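Local coordinates for protein ArtJ (Geobacillus stearothermophilus, PDB 2PVU) that binds arginine, lysine and histidine as the solute-binding protein of an ABC transport system, at residues Tyr118-Gln129 / Phe221-Lys232; Asp144-Val152 / Gly188-Asp196. One frame throughout, in Å; residues are numbered along the deposited sequence.

Interaction 1. Residues Tyr118-Gln129 / Phe221-Lys232; sequences YDFSDPYFEATQ and FASEYYGMIFPK. With SO4 (sulfate ion), chain C.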
loop_
_atom_site.group_PDB
_atom_site.type_symbol
_atom_site.label_atom_id
_atom_site.label_comp_id
_atom_site.label_asym_id
_atom_site.label_seq_id
_atom_site.Cartn_x
_atom_site.Cartn_y
_atom_site.Cartn_z
ATOM N N TYR A 118 -6.337 -8.861 12.577
ATOM C CA TYR A 118 -6.546 -7.403 12.641
ATOM C C TYR A 118 -7.956 -7.064 12.187
ATOM O O TYR A 118 -8.651 -7.919 11.617
ATOM C CB TYR A 118 -5.556 -6.655 11.725
ATOM C CG TYR A 118 -4.134 -7.113 11.909
ATOM C CD1 TYR A 118 -3.356 -6.659 12.988
ATOM C CD2 TYR A 118 -3.563 -7.998 11.003
ATOM C CE1 TYR A 118 -2.022 -7.096 13.157
ATOM C CE2 TYR A 118 -2.235 -8.443 11.166
ATOM C CZ TYR A 118 -1.483 -7.994 12.237
ATOM O OH TYR A 118 -0.179 -8.454 12.351
ATOM N N ASP A 119 -8.390 -5.840 12.467
ATOM C CA ASP A 119 -9.641 -5.305 11.909
ATOM C C ASP A 119 -9.288 -4.278 10.852
ATOM O O ASP A 119 -8.226 -3.639 10.941
ATOM C CB ASP A 119 -10.459 -4.627 13.009
ATOM C CG ASP A 119 -11.197 -5.611 13.879
ATOM O OD1 ASP A 119 -11.355 -6.796 13.511
ATOM O OD2 ASP A 119 -11.632 -5.179 14.950
ATOM N N PHE A 120 -10.162 -4.109 9.858
ATOM C CA PHE A 120 -9.978 -3.094 8.805
ATOM C C PHE A 120 -11.135 -2.137 8.741
ATOM O O PHE A 120 -12.293 -2.521 9.052
ATOM C CB PHE A 120 -9.861 -3.761 7.418
ATOM C CG PHE A 120 -8.546 -4.516 7.201
ATOM C CD1 PHE A 120 -7.432 -3.841 6.749
ATOM C CD2 PHE A 120 -8.434 -5.859 7.489
ATOM C CE1 PHE A 120 -6.196 -4.497 6.520
ATOM C CE2 PHE A 120 -7.194 -6.533 7.269
ATOM C CZ PHE A 120 -6.091 -5.855 6.811
ATOM N N SER A 121 -10.838 -0.905 8.305
ATOM C CA SER A 121 -11.875 0.037 7.907
ATOM C C SER A 121 -12.583 -0.475 6.633
ATOM O O SER A 121 -12.106 -1.447 5.985
ATOM C CB SER A 121 -11.241 1.425 7.628
ATOM O OG SER A 121 -10.522 1.437 6.386
ATOM N N ASP A 122 -13.703 0.168 6.275
ATOM C CA ASP A 122 -14.262 0.033 4.927
ATOM C C ASP A 122 -13.187 0.380 3.887
ATOM O O ASP A 122 -12.272 1.155 4.175
ATOM C CB ASP A 122 -15.472 0.952 4.746
ATOM C CG ASP A 122 -16.596 0.613 5.695
ATOM O OD1 ASP A 122 -16.892 -0.590 5.866
ATOM O OD2 ASP A 122 -17.208 1.549 6.248
ATOM N N PRO A 123 -13.300 -0.174 2.679
ATOM C CA PRO A 123 -12.204 0.102 1.715
ATOM C C PRO A 123 -12.124 1.550 1.304
ATOM O O PRO A 123 -13.142 2.240 1.233
ATOM C CB PRO A 123 -12.554 -0.752 0.502
ATOM C CG PRO A 123 -13.862 -1.378 0.736
ATOM C CD PRO A 123 -14.327 -1.096 2.148
ATOM N N TYR A 124 -10.925 2.021 1.024
ATOM C CA TYR A 124 -10.780 3.395 0.547
ATOM C C TYR A 124 -10.044 3.501 -0.776
ATOM O O TYR A 124 -9.782 4.608 -1.245
ATOM C CB TYR A 124 -10.087 4.275 1.629
ATOM C CG TYR A 124 -8.586 3.985 1.838
ATOM C CD1 TYR A 124 -7.614 4.480 0.957
ATOM C CD2 TYR A 124 -8.163 3.203 2.911
ATOM C CE1 TYR A 124 -6.210 4.203 1.137
ATOM C CE2 TYR A 124 -6.779 2.896 3.102
ATOM C CZ TYR A 124 -5.824 3.394 2.241
ATOM O OH TYR A 124 -4.488 3.102 2.457
ATOM N N PHE A 125 -9.656 2.387 -1.382
ATOM C CA PHE A 125 -8.899 2.447 -2.674
ATOM C C PHE A 125 -8.998 1.074 -3.303
ATOM O O PHE A 125 -9.107 0.090 -2.582
ATOM C CB PHE A 125 -7.413 2.750 -2.368
ATOM C CG PHE A 125 -6.707 3.474 -3.479
ATOM C CD1 PHE A 125 -6.797 4.863 -3.569
ATOM C CD2 PHE A 125 -5.969 2.773 -4.431
ATOM C CE1 PHE A 125 -6.134 5.558 -4.627
ATOM C CE2 PHE A 125 -5.295 3.456 -5.481
ATOM C CZ PHE A 125 -5.399 4.861 -5.562
ATOM N N GLU A 126 -8.964 1.002 -4.642
ATOM C CA GLU A 126 -8.882 -0.305 -5.310
ATOM C C GLU A 126 -7.600 -0.352 -6.114
ATOM O O GLU A 126 -7.192 0.651 -6.755
ATOM C CB GLU A 126 -10.090 -0.621 -6.209
ATOM C CG GLU A 126 -10.086 -2.103 -6.705
ATOM C CD GLU A 126 -11.221 -2.456 -7.687
ATOM O OE1 GLU A 126 -12.014 -1.572 -8.040
ATOM O OE2 GLU A 126 -11.316 -3.640 -8.092
ATOM N N ALA A 127 -6.958 -1.508 -6.068
ATOM C CA ALA A 127 -5.636 -1.684 -6.680
ATOM C C ALA A 127 -5.471 -3.099 -7.239
ATOM O O ALA A 127 -6.345 -3.943 -7.074
ATOM C CB ALA A 127 -4.550 -1.409 -5.594
ATOM N N THR A 128 -4.314 -3.349 -7.877
ATOM C CA THR A 128 -3.991 -4.691 -8.290
ATOM C C THR A 128 -2.458 -4.785 -8.313
ATOM O O THR A 128 -1.780 -3.776 -8.428
ATOM C CB THR A 128 -4.570 -5.022 -9.703
ATOM O OG1 THR A 128 -4.218 -6.360 -10.053
ATOM C CG2 THR A 128 -4.027 -4.066 -10.765
ATOM N N GLN A 129 -1.949 -5.993 -8.190
ATOM C CA GLN A 129 -0.522 -6.210 -8.411
ATOM C C GLN A 129 -0.260 -6.070 -9.918
ATOM O O GLN A 129 -1.126 -6.378 -10.749
ATOM C CB GLN A 129 -0.091 -7.610 -7.961
ATOM C CG GLN A 129 -0.184 -7.857 -6.497
ATOM C CD GLN A 129 0.492 -6.749 -5.684
ATOM O OE1 GLN A 129 1.732 -6.629 -5.633
ATOM N NE2 GLN A 129 -0.319 -5.938 -5.063
ATOM N N PHE A 221 -3.735 -11.661 -11.723
ATOM C CA PHE A 221 -3.725 -10.865 -10.500
ATOM C C PHE A 221 -5.141 -10.389 -10.169
ATOM O O PHE A 221 -5.836 -9.847 -11.039
ATOM C CB PHE A 221 -2.792 -9.655 -10.650
ATOM C CG PHE A 221 -1.343 -10.025 -10.875
ATOM C CD1 PHE A 221 -0.668 -10.841 -9.961
ATOM C CD2 PHE A 221 -0.655 -9.545 -11.981
ATOM C CE1 PHE A 221 0.702 -11.168 -10.154
ATOM C CE2 PHE A 221 0.689 -9.842 -12.177
ATOM C CZ PHE A 221 1.377 -10.646 -11.253
ATOM N N ALA A 222 -5.511 -10.566 -8.899
ATOM C CA ALA A 222 -6.834 -10.254 -8.352
ATOM C C ALA A 222 -7.013 -8.752 -8.060
ATOM O O ALA A 222 -6.060 -8.051 -7.866
ATOM C CB ALA A 222 -7.018 -11.025 -7.054
ATOM N N SER A 223 -8.264 -8.303 -8.019
ATOM C CA SER A 223 -8.626 -6.986 -7.496
ATOM C C SER A 223 -8.312 -6.948 -6.020
ATOM O O SER A 223 -8.511 -7.944 -5.309
ATOM C CB SER A 223 -10.119 -6.753 -7.726
ATOM O OG SER A 223 -10.293 -6.725 -9.129
ATOM N N GLU A 224 -7.808 -5.810 -5.561
ATOM C CA GLU A 224 -7.441 -5.643 -4.139
ATOM C C GLU A 224 -8.036 -4.346 -3.651
ATOM O O GLU A 224 -8.096 -3.379 -4.429
ATOM C CB GLU A 224 -5.894 -5.557 -3.994
ATOM C CG GLU A 224 -5.226 -6.913 -4.261
ATOM C CD GLU A 224 -3.712 -6.920 -4.038
ATOM O OE1 GLU A 224 -3.182 -6.332 -3.063
ATOM O OE2 GLU A 224 -3.033 -7.525 -4.889
ATOM N N TYR A 225 -8.436 -4.294 -2.367
ATOM C CA TYR A 225 -8.965 -3.030 -1.810
ATOM C C TYR A 225 -8.139 -2.641 -0.613
ATOM O O TYR A 225 -7.912 -3.503 0.211
ATOM C CB TYR A 225 -10.423 -3.246 -1.390
ATOM C CG TYR A 225 -11.285 -3.523 -2.607
ATOM C CD1 TYR A 225 -11.903 -2.477 -3.271
ATOM C CD2 TYR A 225 -11.432 -4.829 -3.107
ATOM C CE1 TYR A 225 -12.705 -2.715 -4.410
ATOM C CE2 TYR A 225 -12.214 -5.088 -4.240
ATOM C CZ TYR A 225 -12.837 -4.009 -4.887
ATOM O OH TYR A 225 -13.629 -4.232 -5.987
ATOM N N TYR A 226 -7.716 -1.367 -0.491
ATOM C CA TYR A 226 -6.945 -0.968 0.685
ATOM C C TYR A 226 -7.892 -0.583 1.823
ATOM O O TYR A 226 -8.988 -0.062 1.553
ATOM C CB TYR A 226 -6.103 0.276 0.409
ATOM C CG TYR A 226 -5.054 0.106 -0.628
ATOM C CD1 TYR A 226 -4.616 -1.172 -1.033
ATOM C CD2 TYR A 226 -4.439 1.228 -1.151
ATOM C CE1 TYR A 226 -3.605 -1.295 -2.014
ATOM C CE2 TYR A 226 -3.407 1.123 -2.086
ATOM C CZ TYR A 226 -3.033 -0.109 -2.537
ATOM O OH TYR A 226 -2.023 -0.133 -3.484
ATOM N N GLY A 227 -7.495 -0.909 3.053
ATOM C CA GLY A 227 -8.226 -0.467 4.264
ATOM C C GLY A 227 -7.217 0.116 5.254
ATOM O O GLY A 227 -6.025 -0.216 5.223
ATOM N N MET A 228 -7.696 1.028 6.115
ATOM C CA MET A 228 -6.933 1.400 7.312
ATOM C C MET A 228 -7.016 0.169 8.211
ATOM O O MET A 228 -7.944 -0.606 8.080
ATOM C CB MET A 228 -7.556 2.651 7.934
ATOM C CG MET A 228 -7.111 3.911 7.155
ATOM S SD MET A 228 -8.141 5.313 7.524
ATOM C CE MET A 228 -9.543 5.076 6.452
ATOM N N ILE A 229 -6.026 -0.053 9.067
ATOM C CA ILE A 229 -5.953 -1.299 9.847
ATOM C C ILE A 229 -5.846 -0.993 11.345
ATOM O O ILE A 229 -5.368 0.068 11.736
ATOM C CB ILE A 229 -4.757 -2.134 9.371
ATOM C CG1 ILE A 229 -4.770 -3.543 9.981
ATOM C CG2 ILE A 229 -3.423 -1.430 9.749
ATOM C CD1 ILE A 229 -3.718 -4.457 9.388
ATOM N N PHE A 230 -6.353 -1.905 12.174
ATOM C CA PHE A 230 -6.475 -1.676 13.627
ATOM C C PHE A 230 -6.162 -2.965 14.327
ATOM O O PHE A 230 -6.391 -4.037 13.761
ATOM C CB PHE A 230 -7.930 -1.311 14.007
ATOM C CG PHE A 230 -8.468 -0.096 13.282
ATOM C CD1 PHE A 230 -8.174 1.192 13.740
ATOM C CD2 PHE A 230 -9.210 -0.253 12.143
ATOM C CE1 PHE A 230 -8.661 2.356 13.050
ATOM C CE2 PHE A 230 -9.704 0.883 11.435
ATOM C CZ PHE A 230 -9.413 2.170 11.875
ATOM N N PRO A 231 -5.713 -2.869 15.597
ATOM C CA PRO A 231 -5.696 -4.087 16.383
ATOM C C PRO A 231 -7.121 -4.622 16.465
ATOM O O PRO A 231 -8.102 -3.864 16.419
ATOM C CB PRO A 231 -5.257 -3.625 17.776
ATOM C CG PRO A 231 -4.477 -2.290 17.530
ATOM C CD PRO A 231 -5.233 -1.682 16.336
ATOM N N LYS A 232 -7.218 -5.933 16.584
ATOM C CA LYS A 232 -8.477 -6.625 16.730
ATOM C C LYS A 232 -9.294 -6.023 17.872
ATOM O O LYS A 232 -8.757 -5.726 18.948
ATOM C CB LYS A 232 -8.167 -8.106 16.952
ATOM C CG LYS A 232 -9.356 -9.051 16.939
ATOM C CD LYS A 232 -10.086 -9.008 15.631
ATOM C CE LYS A 232 -9.378 -9.790 14.551
ATOM N NZ LYS A 232 -10.295 -9.750 13.384
HETATM S S SO4 C . -10.199 4.407 -7.146
HETATM O O1 SO4 C . -9.243 5.480 -6.917
HETATM O O2 SO4 C . -9.327 3.187 -7.269
HETATM O O3 SO4 C . -10.934 4.762 -8.392
HETATM O O4 SO4 C . -11.113 4.335 -5.971
HETATM O O HOH W 1 -3.724 1.300 4.328
HETATM O O HOH W 2 -3.494 -8.403 -7.186
#
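Lys232 reaches across to Asp119 in a salt bridge, NZ to OD1 3.1 Å, meeting the carboxylate on its anti side. The same NZ also donates to Tyr118 O from above the carbonyl plane and to Lys115 O; Asp119 OD2 takes the backbone N of Asn233. At the other end Gln129 NE2, also bonded to Asp196 OD1, donates to the syn side of Glu224 OE2 (3.1 Å), while Glu224 OE1 is held by Thr109 and Thr157. Between these ends, Ser121 OG accepts from Met228 N at 2.9 Å and donates to Asp122 O, pinning the irregular link between two short antiparallel strand pairs. Of these, 118-120 with 229-231 belongs to the lobe holding helix 89-98, whereas 125-127 with 224-226 probably forms part of the inter-lobe connection of the family 3 solute-binding fold. Tyr226 CB lies over one face of the Tyr124 ring, 3.9 Å from its centroid, and a water joins Tyr124 OH, also bonded to Asp67, to Gly227 O. The rings of Phe125 and Tyr226 are nearly parallel (13°) but slid apart. Ile229 CG1 covers a face of Phe120, and Ile229 CD1 packs 3.7 Å from Tyr118 CG.

Interaction 2. Residues Asp144-Val152 / Gly188-Asp196; sequences DLKGKTIGV and GGVDAVITD. With LYS (lysine), chain E.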
loop_
_atom_site.group_PDB
_atom_site.type_symbol
_atom_site.label_atom_id
_atom_site.label_comp_id
_atom_site.label_asym_id
_atom_site.label_seq_id
_atom_site.Cartn_x
_atom_site.Cartn_y
_atom_site.Cartn_z
ATOM N N ASP A 144 5.186 -15.722 -17.696
ATOM C CA ASP A 144 6.539 -15.615 -18.281
ATOM C C ASP A 144 7.635 -15.423 -17.226
ATOM O O ASP A 144 8.805 -15.410 -17.580
ATOM C CB ASP A 144 6.639 -14.462 -19.287
ATOM C CG ASP A 144 5.840 -14.705 -20.532
ATOM O OD1 ASP A 144 5.572 -15.888 -20.861
ATOM O OD2 ASP A 144 5.524 -13.697 -21.201
ATOM N N LEU A 145 7.250 -15.255 -15.953
ATOM C CA LEU A 145 8.200 -15.118 -14.858
ATOM C C LEU A 145 8.647 -16.473 -14.322
ATOM O O LEU A 145 9.461 -16.545 -13.393
ATOM C CB LEU A 145 7.601 -14.298 -13.704
ATOM C CG LEU A 145 7.213 -12.835 -13.957
ATOM C CD1 LEU A 145 6.504 -12.300 -12.727
ATOM C CD2 LEU A 145 8.408 -11.964 -14.311
ATOM N N LYS A 146 8.108 -17.546 -14.891
ATOM C CA LYS A 146 8.547 -18.879 -14.531
ATOM C C LYS A 146 10.067 -19.035 -14.703
ATOM O O LYS A 146 10.628 -18.743 -15.779
ATOM C CB LYS A 146 7.805 -19.891 -15.392
ATOM C CG LYS A 146 8.262 -21.312 -15.232
ATOM C CD LYS A 146 7.465 -22.054 -14.190
ATOM C CE LYS A 146 7.779 -23.554 -14.262
ATOM N NZ LYS A 146 7.786 -24.140 -12.871
ATOM N N GLY A 147 10.723 -19.488 -13.634
ATOM C CA GLY A 147 12.165 -19.696 -13.655
ATOM C C GLY A 147 13.001 -18.438 -13.470
ATOM O O GLY A 147 14.238 -18.521 -13.450
ATOM N N LYS A 148 12.345 -17.281 -13.370
ATOM C CA LYS A 148 13.038 -15.998 -13.223
ATOM C C LYS A 148 13.056 -15.539 -11.768
ATOM O O LYS A 148 12.272 -16.007 -10.951
ATOM C CB LYS A 148 12.362 -14.919 -14.075
ATOM C CG LYS A 148 12.369 -15.216 -15.589
ATOM C CD LYS A 148 11.866 -13.990 -16.382
ATOM C CE LYS A 148 11.694 -14.286 -17.886
ATOM N NZ LYS A 148 13.041 -14.397 -18.494
ATOM N N THR A 149 13.928 -14.594 -11.447
ATOM C CA THR A 149 14.016 -14.133 -10.061
ATOM C C THR A 149 13.089 -12.950 -9.900
ATOM O O THR A 149 13.096 -12.043 -10.733
ATOM C CB THR A 149 15.427 -13.735 -9.718
ATOM O OG1 THR A 149 15.858 -12.780 -10.691
ATOM C CG2 THR A 149 16.343 -14.945 -9.855
ATOM N N ILE A 150 12.277 -12.969 -8.838
ATOM C CA ILE A 150 11.242 -11.959 -8.642
ATOM C C ILE A 150 11.518 -11.229 -7.321
ATOM O O ILE A 150 11.668 -11.853 -6.290
ATOM C CB ILE A 150 9.814 -12.596 -8.591
ATOM C CG1 ILE A 150 9.531 -13.397 -9.872
ATOM C CG2 ILE A 150 8.724 -11.536 -8.462
ATOM C CD1 ILE A 150 8.380 -14.347 -9.713
ATOM N N GLY A 151 11.549 -9.904 -7.348
ATOM C CA GLY A 151 11.683 -9.170 -6.122
ATOM C C GLY A 151 10.318 -8.708 -5.616
ATOM O O GLY A 151 9.470 -8.272 -6.401
ATOM N N VAL A 152 10.120 -8.798 -4.297
ATOM C CA VAL A 152 8.877 -8.345 -3.659
ATOM C C VAL A 152 9.211 -7.733 -2.316
ATOM O O VAL A 152 10.283 -7.997 -1.743
ATOM C CB VAL A 152 7.889 -9.516 -3.397
ATOM C CG1 VAL A 152 7.325 -10.070 -4.722
ATOM C CG2 VAL A 152 8.562 -10.624 -2.546
ATOM N N GLY A 188 19.983 -5.291 -11.551
ATOM C CA GLY A 188 19.990 -6.623 -12.122
ATOM C C GLY A 188 19.975 -7.770 -11.124
ATOM O O GLY A 188 20.142 -8.936 -11.507
ATOM N N GLY A 189 19.795 -7.469 -9.848
ATOM C CA GLY A 189 19.678 -8.529 -8.851
ATOM C C GLY A 189 18.413 -9.373 -9.028
ATOM O O GLY A 189 18.387 -10.560 -8.683
ATOM N N VAL A 190 17.354 -8.753 -9.538
ATOM C CA VAL A 190 16.135 -9.504 -9.890
ATOM C C VAL A 190 15.730 -9.161 -11.322
ATOM O O VAL A 190 16.126 -8.105 -11.859
ATOM C CB VAL A 190 14.930 -9.283 -8.892
ATOM C CG1 VAL A 190 15.357 -9.641 -7.459
ATOM C CG2 VAL A 190 14.400 -7.847 -8.978
ATOM N N ASP A 191 14.931 -10.047 -11.895
ATOM C CA ASP A 191 14.432 -9.954 -13.291
ATOM C C ASP A 191 13.115 -9.162 -13.381
ATOM O O ASP A 191 12.758 -8.651 -14.449
ATOM C CB ASP A 191 14.178 -11.349 -13.851
ATOM C CG ASP A 191 15.426 -12.195 -13.918
ATOM O OD1 ASP A 191 16.473 -11.658 -14.321
ATOM O OD2 ASP A 191 15.356 -13.395 -13.581
ATOM N N ALA A 192 12.403 -9.054 -12.264
ATOM C CA ALA A 192 11.085 -8.435 -12.234
ATOM C C ALA A 192 10.738 -8.171 -10.783
ATOM O O ALA A 192 11.244 -8.862 -9.871
ATOM C CB ALA A 192 10.043 -9.395 -12.830
ATOM N N VAL A 193 9.850 -7.193 -10.583
ATOM C CA VAL A 193 9.278 -6.884 -9.255
ATOM C C VAL A 193 7.754 -6.980 -9.368
ATOM O O VAL A 193 7.149 -6.557 -10.406
ATOM C CB VAL A 193 9.741 -5.475 -8.775
ATOM C CG1 VAL A 193 8.855 -4.953 -7.555
ATOM C CG2 VAL A 193 11.225 -5.534 -8.360
ATOM N N ILE A 194 7.112 -7.574 -8.363
ATOM C CA ILE A 194 5.641 -7.545 -8.341
ATOM C C ILE A 194 5.271 -6.593 -7.214
ATOM O O ILE A 194 5.676 -6.783 -6.051
ATOM C CB ILE A 194 5.011 -8.930 -8.151
ATOM C CG1 ILE A 194 5.385 -9.841 -9.344
ATOM C CG2 ILE A 194 3.464 -8.819 -8.032
ATOM C CD1 ILE A 194 4.944 -11.312 -9.165
ATOM N N THR A 195 4.537 -5.554 -7.580
ATOM C CA THR A 195 4.075 -4.550 -6.605
ATOM C C THR A 195 2.753 -3.928 -7.048
ATOM O O THR A 195 2.214 -4.305 -8.069
ATOM C CB THR A 195 5.155 -3.474 -6.318
ATOM O OG1 THR A 195 4.782 -2.723 -5.140
ATOM C CG2 THR A 195 5.356 -2.548 -7.528
ATOM N N ASP A 196 2.286 -2.923 -6.299
ATOM C CA ASP A 196 0.944 -2.362 -6.522
ATOM C C ASP A 196 0.946 -1.444 -7.722
ATOM O O ASP A 196 1.931 -0.726 -7.953
ATOM C CB ASP A 196 0.482 -1.601 -5.266
ATOM C CG ASP A 196 0.210 -2.518 -4.072
ATOM O OD1 ASP A 196 0.914 -3.522 -3.927
ATOM O OD2 ASP A 196 -0.686 -2.233 -3.242
HETATM N N LYS E . -1.054 -3.649 -0.878
HETATM C CA LYS E . 0.011 -4.689 -0.687
HETATM C C LYS E . -0.209 -5.399 0.655
HETATM O O LYS E . 0.464 -6.375 0.956
HETATM C CB LYS E . 1.391 -4.041 -0.693
HETATM C CG LYS E . 1.533 -2.972 0.419
HETATM C CD LYS E . 3.015 -2.686 0.740
HETATM C CE LYS E . 3.137 -1.324 1.407
HETATM N NZ LYS E . 4.587 -1.083 1.927
HETATM O OXT LYS E . -1.059 -4.986 1.474
HETATM O O HOH W 3 18.649 -12.250 -11.352
#
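Asp191 and Thr149 meet where the two segments come together, and the aspartate acts in both directions. Its OD2 accepts from Thr149 N in a nearly straight bond, 2.8 Å with 170° at the hydrogen, approached on the anti side of the carboxylate and 29° out of its plane. In return, Asp191 N donates to Thr149 O at 2.9 Å and more weakly to Thr149 OG1. With chi1 at 54°, OG1 sits between the threonine's own N and carbonyl carbon, which brings it within 3.0 Å of Asp191 OD2; a water links the same hydroxyl to Gly189 O. Replacing Asp191 by alanine is likely to leave Thr149 N without its nearly straight acceptor, while the backbone bond to Thr149 O could remain.

Farther along, Gly151 N donates to Ala192 O (2.7 Å) in the carbonyl plane, and Gly151 O receives Ile194 N. The lack of a side chain at Gly151 suits this spot, since a CB would press against the methyls of Val190 and Val193. On the other face Leu145 CD2 is tight against Ala192 CB at 3.4 Å, and Ile150 CG2 touches Ile194 CG1 at 3.8 Å. Phe166 and Ala162 of helix 157-166 cover this apolar layer, while a type II turn from Leu145 to Lys148 carries the chain from Leu145 into the strand. Beyond the pairing, Asp196 OD2 accepts the alpha-amino N (atom N) of the bound lysine at 2.8 Å. Parallel strands joined through intervening helices, with a ligand-binding residue at a strand's C-terminal end, are characteristic of the alpha/beta lobes of periplasmic-type solute-binding proteins.

How the interactions relate
The centres of the two interactions lie about 24 Å apart, yet they meet at Asp196, the last residue of interaction 2 and part of the lysine pocket. Its carboxylate is held from interaction 1 by a probable hydrogen bond at each oxygen: Tyr226 OH lies 2.5 Å from Asp196 OD2, and Gln129 NE2 lies 2.9 Å from Asp196 OD1. Tyr226 also lines the pocket itself, so 221-232 both touches the ligand and positions a residue that binds it. Strands 125-134 and 192-196 are antiparallel neighbours in one mixed sheet, which carries the inter-lobe connection of interaction 1 directly into the parallel pairing of interaction 2.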